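Local structure of branched-chain alpha-ketoacid decarboxylase (Lactococcus lactis, 2VBF) at residues E72-Y77 / S101-L106; A228-I234 / A296-L302; N281-S285 / K560-L564; D33-L38 / K198-L203. The protein probably decarboxylates branched-chain and aromatic alpha-keto acids to aldehydes, with thiamine diphosphate and a magnesium ion as cofactors. All blocks are in the same frame, centred on the assembly; numbering follows the deposited sequence.

In the fold
The four contacts are spread over the domains of one subunit. Contact 4 ties helix 27-37 of the N-terminal cofactor-binding domain to the loop leading to helix 212-227. Contact 1 lies in the same N-terminal domain and falls, in sequence, between the two segments of contact 4; their centres are about 26 Å apart. Contact 2 pairs neighbouring strands 231-235 and 298-302 inside the central-domain sheet, its centre about 38 Å from that of contact 1. Contact 3, centred about 23 Å from the centre of contact 2, joins a central-domain loop to helix 556-568 near the C terminus; the segments of these two alternate along the chain. Contact 1 reaches the cofactor; contacts 3 and 4 fasten loops to helices.

Contact 1: E72-Y77 / S101-L106; sequences ELNASY and SAINGL. With TPP (thiamine diphosphate), chain D.
Glu72 CB and Ser101 CB lie 3.8 Å apart. A water also joins these residues, donating to the carboxylate oxygen OE1 and to the serine hydroxyl, which bonds Val97 O as well. The axes of 72-77 and 101-106 run nearly parallel, 7.1 Å apart at 22°, a close approach consistent with the small Ala102, Gly105 and Ser76 between them.

Close packing of side chains on backbone fills the middle. Leu73 lies over 101-106: its CB is 3.4 Å from Ser101 O, and its CD1 reaches Gly105 N and Asn104 CB. Ser76 OG is 3.1 Å from Gly105 CA; a side chain at that glycine would run into the hydroxyl.

Among polar groups, Ser76 OG turns back to its own helix and donates to Leu73 O at 2.6 Å. It stands between the backbone N and the carbonyl carbon (chi1 74°). Tyr77 N bonds to the same oxygen. Tyr77 OH comes 3.1 Å from Asn104 ND2, and both bond to Ser426 OG. Asn104 OD1 bonds to Trp424 NE1.

Toward the cofactor, the Glu72 chain bends at chi2 (88°) and brings OE2 to 2.7 Å from N1' of thiamine diphosphate. The second subunit hydrogen-bonds the same cofactor, through its Thr402 and Ser454 among others. A glutamate beside the aminopyrimidine N1' at a subunit interface is the hallmark of the active site in thiamine diphosphate enzymes.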
loop_
_atom_site.group_PDB
_atom_site.type_symbol
_atom_site.label_atom_id
_atom_site.label_comp_id
_atom_site.label_asym_id
_atom_site.label_seq_id
_atom_site.Cartn_x
_atom_site.Cartn_y
_atom_site.Cartn_z
ATOM N N GLU A 72 0.167 4.906 4.930
ATOM C CA GLU A 72 1.625 4.755 4.822
ATOM C C GLU A 72 2.168 4.723 3.399
ATOM O O GLU A 72 3.280 5.213 3.141
ATOM C CB GLU A 72 2.107 3.524 5.585
ATOM C CG GLU A 72 1.943 3.657 7.083
ATOM C CD GLU A 72 0.576 3.207 7.602
ATOM O OE1 GLU A 72 -0.374 2.980 6.807
ATOM O OE2 GLU A 72 0.456 3.076 8.839
ATOM N N LEU A 73 1.439 4.107 2.470
ATOM C CA LEU A 73 1.883 4.135 1.092
ATOM C C LEU A 73 2.011 5.586 0.636
ATOM O O LEU A 73 3.013 5.982 0.038
ATOM C CB LEU A 73 0.938 3.358 0.163
ATOM C CG LEU A 73 1.400 3.305 -1.296
ATOM C CD1 LEU A 73 2.782 2.660 -1.474
ATOM C CD2 LEU A 73 0.377 2.619 -2.197
ATOM N N ASN A 74 0.994 6.389 0.945
ATOM C CA ASN A 74 1.010 7.788 0.581
ATOM C C ASN A 74 2.154 8.539 1.244
ATOM O O ASN A 74 2.780 9.380 0.583
ATOM C CB ASN A 74 -0.336 8.451 0.879
ATOM C CG ASN A 74 -1.465 7.863 0.034
ATOM O OD1 ASN A 74 -1.213 7.123 -0.927
ATOM N ND2 ASN A 74 -2.717 8.168 0.395
ATOM N N ALA A 75 2.432 8.227 2.516
ATOM C CA ALA A 75 3.558 8.796 3.266
ATOM C C ALA A 75 4.876 8.546 2.546
ATOM O O ALA A 75 5.687 9.459 2.392
ATOM C CB ALA A 75 3.613 8.213 4.726
ATOM N N SER A 76 5.057 7.323 2.059
ATOM C CA SER A 76 6.279 6.942 1.351
ATOM C C SER A 76 6.432 7.703 0.020
ATOM O O SER A 76 7.504 8.206 -0.308
ATOM C CB SER A 76 6.320 5.420 1.157
ATOM O OG SER A 76 5.422 4.961 0.162
ATOM N N TYR A 77 5.330 7.834 -0.709
ATOM C CA TYR A 77 5.298 8.626 -1.928
ATOM C C TYR A 77 5.622 10.096 -1.641
ATOM O O TYR A 77 6.344 10.759 -2.397
ATOM C CB TYR A 77 3.914 8.538 -2.567
ATOM C CG TYR A 77 3.510 7.216 -3.212
ATOM C CD1 TYR A 77 4.449 6.298 -3.693
ATOM C CD2 TYR A 77 2.151 6.933 -3.415
ATOM C CE1 TYR A 77 4.036 5.118 -4.349
ATOM C CE2 TYR A 77 1.740 5.772 -4.047
ATOM C CZ TYR A 77 2.682 4.874 -4.511
ATOM O OH TYR A 77 2.249 3.734 -5.144
ATOM N N SER A 101 3.046 -1.541 4.263
ATOM C CA SER A 101 2.173 -0.679 3.439
ATOM C C SER A 101 2.998 0.317 2.606
ATOM O O SER A 101 2.605 0.711 1.511
ATOM C CB SER A 101 1.167 0.067 4.309
ATOM O OG SER A 101 0.216 -0.796 4.928
ATOM N N ALA A 102 4.154 0.706 3.133
ATOM C CA ALA A 102 4.998 1.739 2.540
ATOM C C ALA A 102 6.051 1.173 1.560
ATOM O O ALA A 102 6.704 1.937 0.844
ATOM C CB ALA A 102 5.706 2.526 3.683
ATOM N N ILE A 103 6.199 -0.150 1.504
ATOM C CA ILE A 103 7.381 -0.744 0.836
ATOM C C ILE A 103 7.411 -0.470 -0.676
ATOM O O ILE A 103 8.482 -0.321 -1.258
ATOM C CB ILE A 103 7.581 -2.249 1.167
ATOM C CG1 ILE A 103 9.010 -2.705 0.822
ATOM C CG2 ILE A 103 6.563 -3.136 0.451
ATOM C CD1 ILE A 103 9.330 -4.068 1.412
ATOM N N ASN A 104 6.257 -0.322 -1.311
ATOM C CA ASN A 104 6.249 0.028 -2.734
ATOM C C ASN A 104 6.793 1.438 -2.985
ATOM O O ASN A 104 7.438 1.691 -4.004
ATOM C CB ASN A 104 4.849 -0.048 -3.321
ATOM C CG ASN A 104 4.830 0.239 -4.804
ATOM O OD1 ASN A 104 5.625 -0.330 -5.571
ATOM N ND2 ASN A 104 3.924 1.126 -5.229
ATOM N N GLY A 105 6.475 2.363 -2.085
ATOM C CA GLY A 105 7.038 3.709 -2.150
ATOM C C GLY A 105 8.545 3.681 -1.983
ATOM O O GLY A 105 9.271 4.325 -2.734
ATOM N N LEU A 106 9.019 2.924 -0.996
ATOM C CA LEU A 106 10.452 2.820 -0.765
ATOM C C LEU A 106 11.156 2.140 -1.944
ATOM O O LEU A 106 12.281 2.513 -2.292
ATOM C CB LEU A 106 10.768 2.093 0.551
ATOM C CG LEU A 106 12.060 2.546 1.236
ATOM C CD1 LEU A 106 11.876 3.924 1.885
ATOM C CD2 LEU A 106 12.511 1.483 2.261
HETATM N "N1'" TPP D . -1.243 1.943 10.550
HETATM C "C2'" TPP D . -1.771 0.726 10.176
HETATM C CM2 TPP D . -1.747 0.319 8.737
HETATM N "N3'" TPP D . -2.297 -0.089 11.136
HETATM C "C4'" TPP D . -2.319 0.292 12.466
HETATM N "N4'" TPP D . -2.815 -0.577 13.338
HETATM C "C5'" TPP D . -1.806 1.538 12.854
HETATM C "C6'" TPP D . -1.271 2.362 11.868
HETATM C "C7'" TPP D . -1.847 1.988 14.317
HETATM N N3 TPP D . -3.210 2.244 14.799
HETATM C C2 TPP D . -4.013 1.348 15.499
HETATM S S1 TPP D . -5.485 1.880 15.917
HETATM C C5 TPP D . -5.151 3.301 15.226
HETATM C C4 TPP D . -3.882 3.412 14.651
HETATM C CM4 TPP D . -3.331 4.631 13.955
HETATM C C6 TPP D . -6.223 4.353 15.303
HETATM C C7 TPP D . -7.513 3.993 14.571
HETATM O O7 TPP D . -8.329 5.146 14.689
HETATM P PA TPP D . -9.912 5.122 14.386
HETATM O O1A TPP D . -10.093 4.304 13.117
HETATM O O2A TPP D . -10.354 6.557 14.230
HETATM O O3A TPP D . -10.552 4.320 15.610
HETATM P PB TPP D . -11.160 4.916 16.995
HETATM O O1B TPP D . -10.358 4.276 18.087
HETATM O O2B TPP D . -12.601 4.508 17.037
HETATM O O3B TPP D . -11.036 6.414 16.950
HETATM O O HOH W 1 -1.793 1.109 5.130
#

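Contact 2: A228-I234 / A296-L302; sequences AQKPVVI and ADFILML
Val232 and Ile234 pair in parallel register with Ile299 and Met301, joining strands 231-235 and 298-302 in the middle of the central-domain sheet. These are the first and fourth strands of a 3-2-1-4-5 parallel order, as in Rossmann-like folds. Four backbone bonds hold them, from Val232 N to Phe298 O through to Leu302 N to Ile234 O.

Ile234 shows how one face packs. Its CB lies 4.2 Å from Met301 CG. Its CG1, anti to the carbonyl carbon (chi1 -49°), approaches Ile299 CG2 at 4.1 Å. The tip CD1 then settles 3.9 Å from Ile299 CG2 and 4.1 Å from Met301 SD. Val232 CG1 lies on the same face and touches Ala296 CB. On the other face Phe298 and Leu300 pack against helix 212-227.

Just before the strands, Asp297 grips the loop that follows that helix. Its OD1 accepts from Lys230 N, which comes from above the carboxylate plane. Lys230 itself turns its amine to Ser295 OG. With only an alanine's methyl in place of the Asp297 carboxylate, the backbone NH groups of Gln229 and Lys230 are likely to lose these acceptors, and the turn to shift. A water at the exposed end donates to Gln229 OE1 and Asp297 OD2. Asp297 OD2 meets Gln229 N on its syn lone pair at 2.8 Å, with an N-H...O angle of 159°.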
loop_
_atom_site.group_PDB
_atom_site.type_symbol
_atom_site.label_atom_id
_atom_site.label_comp_id
_atom_site.label_asym_id
_atom_site.label_seq_id
_atom_site.Cartn_x
_atom_site.Cartn_y
_atom_site.Cartn_z
ATOM N N ALA A 228 36.160 17.862 -29.568
ATOM C CA ALA A 228 34.902 17.538 -30.236
ATOM C C ALA A 228 34.396 18.701 -31.088
ATOM O O ALA A 228 34.449 19.848 -30.663
ATOM C CB ALA A 228 33.836 17.140 -29.207
ATOM N N GLN A 229 33.924 18.386 -32.292
ATOM C CA GLN A 229 33.292 19.353 -33.186
ATOM C C GLN A 229 31.789 19.444 -32.905
ATOM O O GLN A 229 31.151 20.452 -33.202
ATOM C CB GLN A 229 33.500 18.940 -34.650
ATOM C CG GLN A 229 34.959 18.703 -35.060
ATOM C CD GLN A 229 35.118 18.459 -36.561
ATOM O OE1 GLN A 229 34.672 17.437 -37.093
ATOM N NE2 GLN A 229 35.762 19.399 -37.248
ATOM N N LYS A 230 31.224 18.364 -32.359
ATOM C CA LYS A 230 29.803 18.296 -32.052
ATOM C C LYS A 230 29.563 17.463 -30.788
ATOM O O LYS A 230 29.049 16.349 -30.862
ATOM C CB LYS A 230 29.035 17.701 -33.229
ATOM C CG LYS A 230 27.536 17.921 -33.184
ATOM C CD LYS A 230 26.908 17.319 -34.421
ATOM C CE LYS A 230 25.436 17.577 -34.523
ATOM N NZ LYS A 230 24.992 17.297 -35.928
ATOM N N PRO A 231 29.937 18.010 -29.633
ATOM C CA PRO A 231 29.699 17.290 -28.391
ATOM C C PRO A 231 28.237 17.370 -27.982
ATOM O O PRO A 231 27.538 18.316 -28.350
ATOM C CB PRO A 231 30.558 18.054 -27.384
ATOM C CG PRO A 231 30.520 19.455 -27.872
ATOM C CD PRO A 231 30.557 19.327 -29.390
ATOM N N VAL A 232 27.777 16.393 -27.210
ATOM C CA VAL A 232 26.468 16.492 -26.574
ATOM C C VAL A 232 26.571 15.914 -25.162
ATOM O O VAL A 232 27.249 14.905 -24.924
ATOM C CB VAL A 232 25.347 15.793 -27.401
ATOM C CG1 VAL A 232 25.494 14.279 -27.358
ATOM C CG2 VAL A 232 23.937 16.217 -26.894
ATOM N N VAL A 233 25.944 16.609 -24.215
ATOM C CA VAL A 233 25.831 16.141 -22.840
ATOM C C VAL A 233 24.432 15.563 -22.667
ATOM O O VAL A 233 23.455 16.134 -23.151
ATOM C CB VAL A 233 26.039 17.286 -21.834
ATOM C CG1 VAL A 233 25.968 16.762 -20.383
ATOM C CG2 VAL A 233 27.365 17.977 -22.092
ATOM N N ILE A 234 24.332 14.411 -22.014
ATOM C CA ILE A 234 23.034 13.867 -21.641
ATOM C C ILE A 234 23.010 13.768 -20.110
ATOM O O ILE A 234 23.837 13.068 -19.520
ATOM C CB ILE A 234 22.756 12.475 -22.284
ATOM C CG1 ILE A 234 23.045 12.492 -23.792
ATOM C CG2 ILE A 234 21.310 12.031 -21.987
ATOM C CD1 ILE A 234 22.778 11.160 -24.493
ATOM N N ALA A 296 26.429 13.288 -32.891
ATOM C CA ALA A 296 27.457 13.889 -32.040
ATOM C C ALA A 296 28.730 13.050 -32.106
ATOM O O ALA A 296 28.650 11.821 -32.144
ATOM C CB ALA A 296 26.964 13.995 -30.581
ATOM N N ASP A 297 29.891 13.710 -32.151
ATOM C CA ASP A 297 31.180 12.993 -32.175
ATOM C C ASP A 297 31.742 12.661 -30.785
ATOM O O ASP A 297 32.712 11.924 -30.669
ATOM C CB ASP A 297 32.222 13.726 -33.039
ATOM C CG ASP A 297 32.541 15.118 -32.558
ATOM O OD1 ASP A 297 31.868 15.658 -31.649
ATOM O OD2 ASP A 297 33.488 15.699 -33.132
ATOM N N PHE A 298 31.125 13.201 -29.740
ATOM C CA PHE A 298 31.456 12.834 -28.364
ATOM C C PHE A 298 30.196 12.975 -27.528
ATOM O O PHE A 298 29.483 13.963 -27.661
ATOM C CB PHE A 298 32.555 13.727 -27.784
ATOM C CG PHE A 298 32.774 13.528 -26.304
ATOM C CD1 PHE A 298 33.210 12.303 -25.826
ATOM C CD2 PHE A 298 32.513 14.548 -25.388
ATOM C CE1 PHE A 298 33.406 12.101 -24.486
ATOM C CE2 PHE A 298 32.709 14.349 -24.033
ATOM C CZ PHE A 298 33.153 13.124 -23.576
ATOM N N ILE A 299 29.935 11.989 -26.672
ATOM C CA ILE A 299 28.774 11.998 -25.785
ATOM C C ILE A 299 29.264 11.873 -24.347
ATOM O O ILE A 299 29.994 10.932 -24.022
ATOM C CB ILE A 299 27.823 10.825 -26.062
ATOM C CG1 ILE A 299 27.371 10.816 -27.526
ATOM C CG2 ILE A 299 26.610 10.885 -25.107
ATOM C CD1 ILE A 299 26.858 9.476 -27.989
ATOM N N LEU A 300 28.861 12.823 -23.506
ATOM C CA LEU A 300 29.074 12.760 -22.056
ATOM C C LEU A 300 27.723 12.514 -21.372
ATOM O O LEU A 300 26.838 13.396 -21.400
ATOM C CB LEU A 300 29.684 14.067 -21.552
ATOM C CG LEU A 300 29.947 14.231 -20.049
ATOM C CD1 LEU A 300 30.978 13.198 -19.570
ATOM C CD2 LEU A 300 30.413 15.647 -19.719
ATOM N N MET A 301 27.540 11.320 -20.798
ATOM C CA MET A 301 26.329 11.025 -20.017
ATOM C C MET A 301 26.618 11.175 -18.528
ATOM O O MET A 301 27.584 10.594 -18.004
ATOM C CB MET A 301 25.790 9.617 -20.283
ATOM C CG MET A 301 25.462 9.337 -21.737
ATOM S SD MET A 301 24.044 8.225 -21.950
ATOM C CE MET A 301 24.487 6.787 -20.973
ATOM N N LEU A 302 25.778 11.954 -17.853
ATOM C CA LEU A 302 25.915 12.213 -16.424
ATOM C C LEU A 302 24.674 11.711 -15.706
ATOM O O LEU A 302 23.619 12.333 -15.780
ATOM C CB LEU A 302 26.075 13.705 -16.166
ATOM C CG LEU A 302 27.240 14.375 -16.888
ATOM C CD1 LEU A 302 27.253 15.866 -16.603
ATOM C CD2 LEU A 302 28.538 13.746 -16.469
HETATM O O HOH W 2 33.584 15.451 -35.791
#

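Contact 3: N281-S285 / K560-L564; sequences NGKLS and KMGKL
Leu284 meets Lys560, Met561 and Leu564 in a small apolar contact at the surface. It joins a loop of the central domain to helix 556-568 near the C terminus. The loop follows strand 276-279 and leads into helix 287-295, and Leu284 sits on a short 3-10 turn within it. No hydrogen bond crosses between the two segments; they meet through side chains.

Leu284 enters a hollow on the helix surface between Leu557, Lys560, Met561 and Leu564, which are spaced i, i+3, i+4 and i+7. It comes from a loop and not from a second helix. The two methyl groups divide the work. CD2 lies alongside the Lys560 chain, which runs the other way, and is 3.6 Å from both Lys560 CB and Lys560 CD; the amine turns from the loop. Leu284 CD1 lies 3.7 Å from Met561 SD, and the methionine lies across the leucine. The Met561 chain bends at chi2 (66°), which brings the sulfur round toward the loop. Cutting Leu284 back to the size of an alanine is likely to open a gap between loop and helix and leave the Met561 sulfur without its methyl neighbour.

Ser285 OG helps hold the turn that presents Leu284, accepting from Asn281 N and donating to Gly282 O. Ala313 packs on Met561 and Leu564 beside the contact.

At the outer edge the extended Lys283 brings its CE to 4.1 Å from Leu564 CD1. Leu284 and Leu564 meet tip to tip, CD1 to CD1, also at 4.1 Å.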
loop_
_atom_site.group_PDB
_atom_site.type_symbol
_atom_site.label_atom_id
_atom_site.label_comp_id
_atom_site.label_asym_id
_atom_site.label_seq_id
_atom_site.Cartn_x
_atom_site.Cartn_y
_atom_site.Cartn_z
ATOM N N ASN A 281 14.226 10.762 -26.690
ATOM C CA ASN A 281 13.434 9.571 -26.392
ATOM C C ASN A 281 13.501 8.582 -27.554
ATOM O O ASN A 281 12.482 8.200 -28.120
ATOM C CB ASN A 281 11.996 9.983 -26.075
ATOM C CG ASN A 281 11.171 8.875 -25.420
ATOM O OD1 ASN A 281 11.698 7.886 -24.908
ATOM N ND2 ASN A 281 9.853 9.059 -25.423
ATOM N N GLY A 282 14.721 8.171 -27.889
ATOM C CA GLY A 282 14.960 7.237 -28.984
ATOM C C GLY A 282 14.296 7.681 -30.274
ATOM O O GLY A 282 14.300 8.868 -30.612
ATOM N N LYS A 283 13.703 6.731 -30.991
ATOM C CA LYS A 283 13.107 7.034 -32.297
ATOM C C LYS A 283 11.891 7.960 -32.216
ATOM O O LYS A 283 11.508 8.547 -33.226
ATOM C CB LYS A 283 12.758 5.751 -33.067
ATOM C CG LYS A 283 11.437 5.098 -32.684
ATOM C CD LYS A 283 11.215 3.820 -33.467
ATOM C CE LYS A 283 9.830 3.242 -33.213
ATOM N NZ LYS A 283 9.603 2.006 -34.029
ATOM N N LEU A 284 11.315 8.117 -31.020
ATOM C CA LEU A 284 10.186 9.026 -30.804
ATOM C C LEU A 284 10.612 10.479 -30.542
ATOM O O LEU A 284 9.762 11.337 -30.309
ATOM C CB LEU A 284 9.320 8.533 -29.642
ATOM C CG LEU A 284 8.750 7.111 -29.764
ATOM C CD1 LEU A 284 7.849 6.804 -28.577
ATOM C CD2 LEU A 284 7.995 6.920 -31.062
ATOM N N SER A 285 11.915 10.747 -30.575
ATOM C CA SER A 285 12.430 12.104 -30.431
ATOM C C SER A 285 12.001 12.979 -31.602
ATOM O O SER A 285 11.792 12.489 -32.708
ATOM C CB SER A 285 13.957 12.109 -30.389
ATOM O OG SER A 285 14.473 11.253 -29.398
ATOM N N LYS A 560 2.161 6.592 -30.046
ATOM C CA LYS A 560 3.287 5.810 -30.555
ATOM C C LYS A 560 3.802 4.824 -29.511
ATOM O O LYS A 560 4.030 3.657 -29.805
ATOM C CB LYS A 560 4.411 6.737 -31.008
ATOM C CG LYS A 560 3.998 7.705 -32.115
ATOM C CD LYS A 560 5.119 8.665 -32.461
ATOM C CE LYS A 560 4.701 9.646 -33.552
ATOM N NZ LYS A 560 4.378 8.940 -34.839
ATOM N N MET A 561 3.962 5.301 -28.282
ATOM C CA MET A 561 4.545 4.481 -27.217
ATOM C C MET A 561 3.639 3.326 -26.770
ATOM O O MET A 561 4.126 2.258 -26.342
ATOM C CB MET A 561 4.891 5.373 -26.026
ATOM C CG MET A 561 5.828 4.735 -25.062
ATOM S SD MET A 561 7.472 4.451 -25.742
ATOM C CE MET A 561 8.005 3.118 -24.656
ATOM N N GLY A 562 2.328 3.544 -26.840
ATOM C CA GLY A 562 1.345 2.511 -26.501
ATOM C C GLY A 562 1.568 1.254 -27.325
ATOM O O GLY A 562 1.525 0.137 -26.799
ATOM N N LYS A 563 1.822 1.448 -28.619
ATOM C CA LYS A 563 2.020 0.332 -29.535
ATOM C C LYS A 563 3.369 -0.357 -29.293
ATOM O O LYS A 563 3.501 -1.564 -29.488
ATOM C CB LYS A 563 1.876 0.819 -30.984
ATOM C CG LYS A 563 0.487 1.415 -31.297
ATOM C CD LYS A 563 -0.617 0.364 -31.175
ATOM C CE LYS A 563 -2.029 0.935 -31.333
ATOM N NZ LYS A 563 -2.708 1.199 -30.021
ATOM N N LEU A 564 4.359 0.407 -28.830
ATOM C CA LEU A 564 5.670 -0.151 -28.526
ATOM C C LEU A 564 5.641 -0.956 -27.229
ATOM O O LEU A 564 6.309 -1.990 -27.141
ATOM C CB LEU A 564 6.730 0.951 -28.469
ATOM C CG LEU A 564 6.911 1.719 -29.785
ATOM C CD1 LEU A 564 7.945 2.836 -29.637
ATOM C CD2 LEU A 564 7.305 0.755 -30.902
#

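Contact 4: D33-L38 / K198-L203; sequences DRLHEL and KPALSL
Lys198 and Asp33 form a salt bridge, Lys198 NZ to Asp33 OD2 at 2.7 Å, which helps tie helix 27-37 of the N-terminal domain to the irregular loop ahead of helix 212-227. The amine comes to the syn side of OD2, 35° out of the carboxylate plane. Asp33 has further partners in Tyr25 and Arg61.

Arg34 takes hold of the loop backbone end-on. Its NH1 and NH2 both donate to Leu201 O, at 2.8 Å and 3.1 Å, with the oxygen in the guanidinium plane. NH1 also forms a salt bridge with Glu37 OE2, one turn along the helix, and NE pairs with Asp170. These partners probably fix the rotation of the group. The other oxygen of Glu37, OE1, takes a weak bond from Leu203 N.

The bend of Arg34 at chi2 (-52°) turns the chain toward the loop, where the guanidinium lies flat between Pro199 and Leu203. Pro199 CB sits over the centre of one face, 3.5 Å from Arg34 CZ. Leu203 covers the opposite face, with CD2 3.7 Å from Arg34 NE. Helix 165-179 backs this leucine through Leu177. Leu38 CD2 touches Leu203 CD1 at 4.1 Å.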
loop_
_atom_site.group_PDB
_atom_site.type_symbol
_atom_site.label_atom_id
_atom_site.label_comp_id
_atom_site.label_asym_id
_atom_site.label_seq_id
_atom_site.Cartn_x
_atom_site.Cartn_y
_atom_site.Cartn_z
ATOM N N ASP A 33 18.533 15.030 15.430
ATOM C CA ASP A 33 19.630 15.953 15.156
ATOM C C ASP A 33 20.286 15.633 13.808
ATOM O O ASP A 33 20.530 16.537 13.002
ATOM C CB ASP A 33 20.676 15.926 16.270
ATOM C CG ASP A 33 20.331 16.848 17.444
ATOM O OD1 ASP A 33 19.360 17.619 17.368
ATOM O OD2 ASP A 33 21.055 16.802 18.457
ATOM N N ARG A 34 20.543 14.348 13.558
ATOM C CA ARG A 34 21.154 13.922 12.298
ATOM C C ARG A 34 20.240 14.202 11.109
ATOM O O ARG A 34 20.709 14.639 10.068
ATOM C CB ARG A 34 21.524 12.442 12.324
ATOM C CG ARG A 34 22.697 12.083 13.244
ATOM C CD ARG A 34 23.936 12.942 12.974
ATOM N NE ARG A 34 25.176 12.283 13.389
ATOM C CZ ARG A 34 26.389 12.834 13.307
ATOM N NH1 ARG A 34 26.545 14.070 12.863
ATOM N NH2 ARG A 34 27.459 12.155 13.693
ATOM N N LEU A 35 18.937 13.956 11.264
ATOM C CA LEU A 35 17.978 14.295 10.209
ATOM C C LEU A 35 17.978 15.795 9.917
ATOM O O LEU A 35 17.960 16.207 8.760
ATOM C CB LEU A 35 16.566 13.799 10.551
ATOM C CG LEU A 35 16.408 12.285 10.712
ATOM C CD1 LEU A 35 14.941 11.985 11.032
ATOM C CD2 LEU A 35 16.890 11.494 9.474
ATOM N N HIS A 36 18.008 16.616 10.962
ATOM C CA HIS A 36 18.155 18.065 10.788
ATOM C C HIS A 36 19.407 18.432 9.987
ATOM O O HIS A 36 19.353 19.284 9.107
ATOM C CB HIS A 36 18.188 18.777 12.137
ATOM C CG HIS A 36 18.538 20.229 12.037
ATOM N ND1 HIS A 36 17.645 21.178 11.588
ATOM C CD2 HIS A 36 19.688 20.891 12.314
ATOM C CE1 HIS A 36 18.227 22.364 11.600
ATOM N NE2 HIS A 36 19.469 22.217 12.027
ATOM N N GLU A 37 20.533 17.786 10.295
ATOM C CA GLU A 37 21.781 18.026 9.570
ATOM C C GLU A 37 21.645 17.747 8.075
ATOM O O GLU A 37 22.296 18.401 7.251
ATOM C CB GLU A 37 22.907 17.134 10.080
ATOM C CG GLU A 37 23.449 17.420 11.445
ATOM C CD GLU A 37 24.604 16.482 11.779
ATOM O OE1 GLU A 37 25.292 16.009 10.846
ATOM O OE2 GLU A 37 24.825 16.224 12.974
ATOM N N LEU A 38 20.822 16.750 7.741
ATOM C CA LEU A 38 20.543 16.400 6.344
ATOM C C LEU A 38 19.615 17.393 5.632
ATOM O O LEU A 38 19.378 17.252 4.429
ATOM C CB LEU A 38 19.943 14.990 6.257
ATOM C CG LEU A 38 20.821 13.821 6.713
ATOM C CD1 LEU A 38 20.030 12.501 6.698
ATOM C CD2 LEU A 38 22.077 13.711 5.849
ATOM N N LYS A 198 25.339 13.829 22.368
ATOM C CA LYS A 198 25.286 14.635 21.152
ATOM C C LYS A 198 26.418 14.278 20.196
ATOM O O LYS A 198 27.523 13.965 20.647
ATOM C CB LYS A 198 25.390 16.130 21.483
ATOM C CG LYS A 198 24.069 16.866 21.479
ATOM C CD LYS A 198 24.284 18.372 21.361
ATOM C CE LYS A 198 22.967 19.103 21.157
ATOM N NZ LYS A 198 22.315 18.693 19.881
ATOM N N PRO A 199 26.156 14.331 18.873
ATOM C CA PRO A 199 27.241 14.040 17.933
ATOM C C PRO A 199 28.383 15.058 18.011
ATOM O O PRO A 199 28.141 16.263 18.089
ATOM C CB PRO A 199 26.565 14.089 16.552
ATOM C CG PRO A 199 25.119 14.234 16.776
ATOM C CD PRO A 199 24.887 14.646 18.192
ATOM N N ALA A 200 29.615 14.560 17.983
ATOM C CA ALA A 200 30.803 15.410 18.039
ATOM C C ALA A 200 31.122 16.028 16.675
ATOM O O ALA A 200 31.508 17.196 16.592
ATOM C CB ALA A 200 31.999 14.607 18.549
ATOM N N LEU A 201 30.959 15.243 15.614
ATOM C CA LEU A 201 31.291 15.686 14.263
ATOM C C LEU A 201 30.091 15.547 13.339
ATOM O O LEU A 201 29.198 14.755 13.603
ATOM C CB LEU A 201 32.453 14.859 13.717
ATOM C CG LEU A 201 33.773 14.940 14.488
ATOM C CD1 LEU A 201 34.813 14.098 13.779
ATOM C CD2 LEU A 201 34.253 16.374 14.628
ATOM N N SER A 202 30.077 16.317 12.256
ATOM C CA SER A 202 29.015 16.216 11.259
ATOM C C SER A 202 29.191 14.957 10.412
ATOM O O SER A 202 30.292 14.402 10.329
ATOM C CB SER A 202 28.985 17.458 10.365
ATOM O OG SER A 202 30.190 17.595 9.636
ATOM N N LEU A 203 28.096 14.514 9.796
ATOM C CA LEU A 203 28.097 13.328 8.941
ATOM C C LEU A 203 28.943 13.534 7.688
ATOM O O LEU A 203 29.629 12.617 7.238
ATOM C CB LEU A 203 26.667 12.964 8.520
ATOM C CG LEU A 203 25.692 12.470 9.589
ATOM C CD1 LEU A 203 24.257 12.636 9.097
ATOM C CD2 LEU A 203 25.978 11.024 9.960
#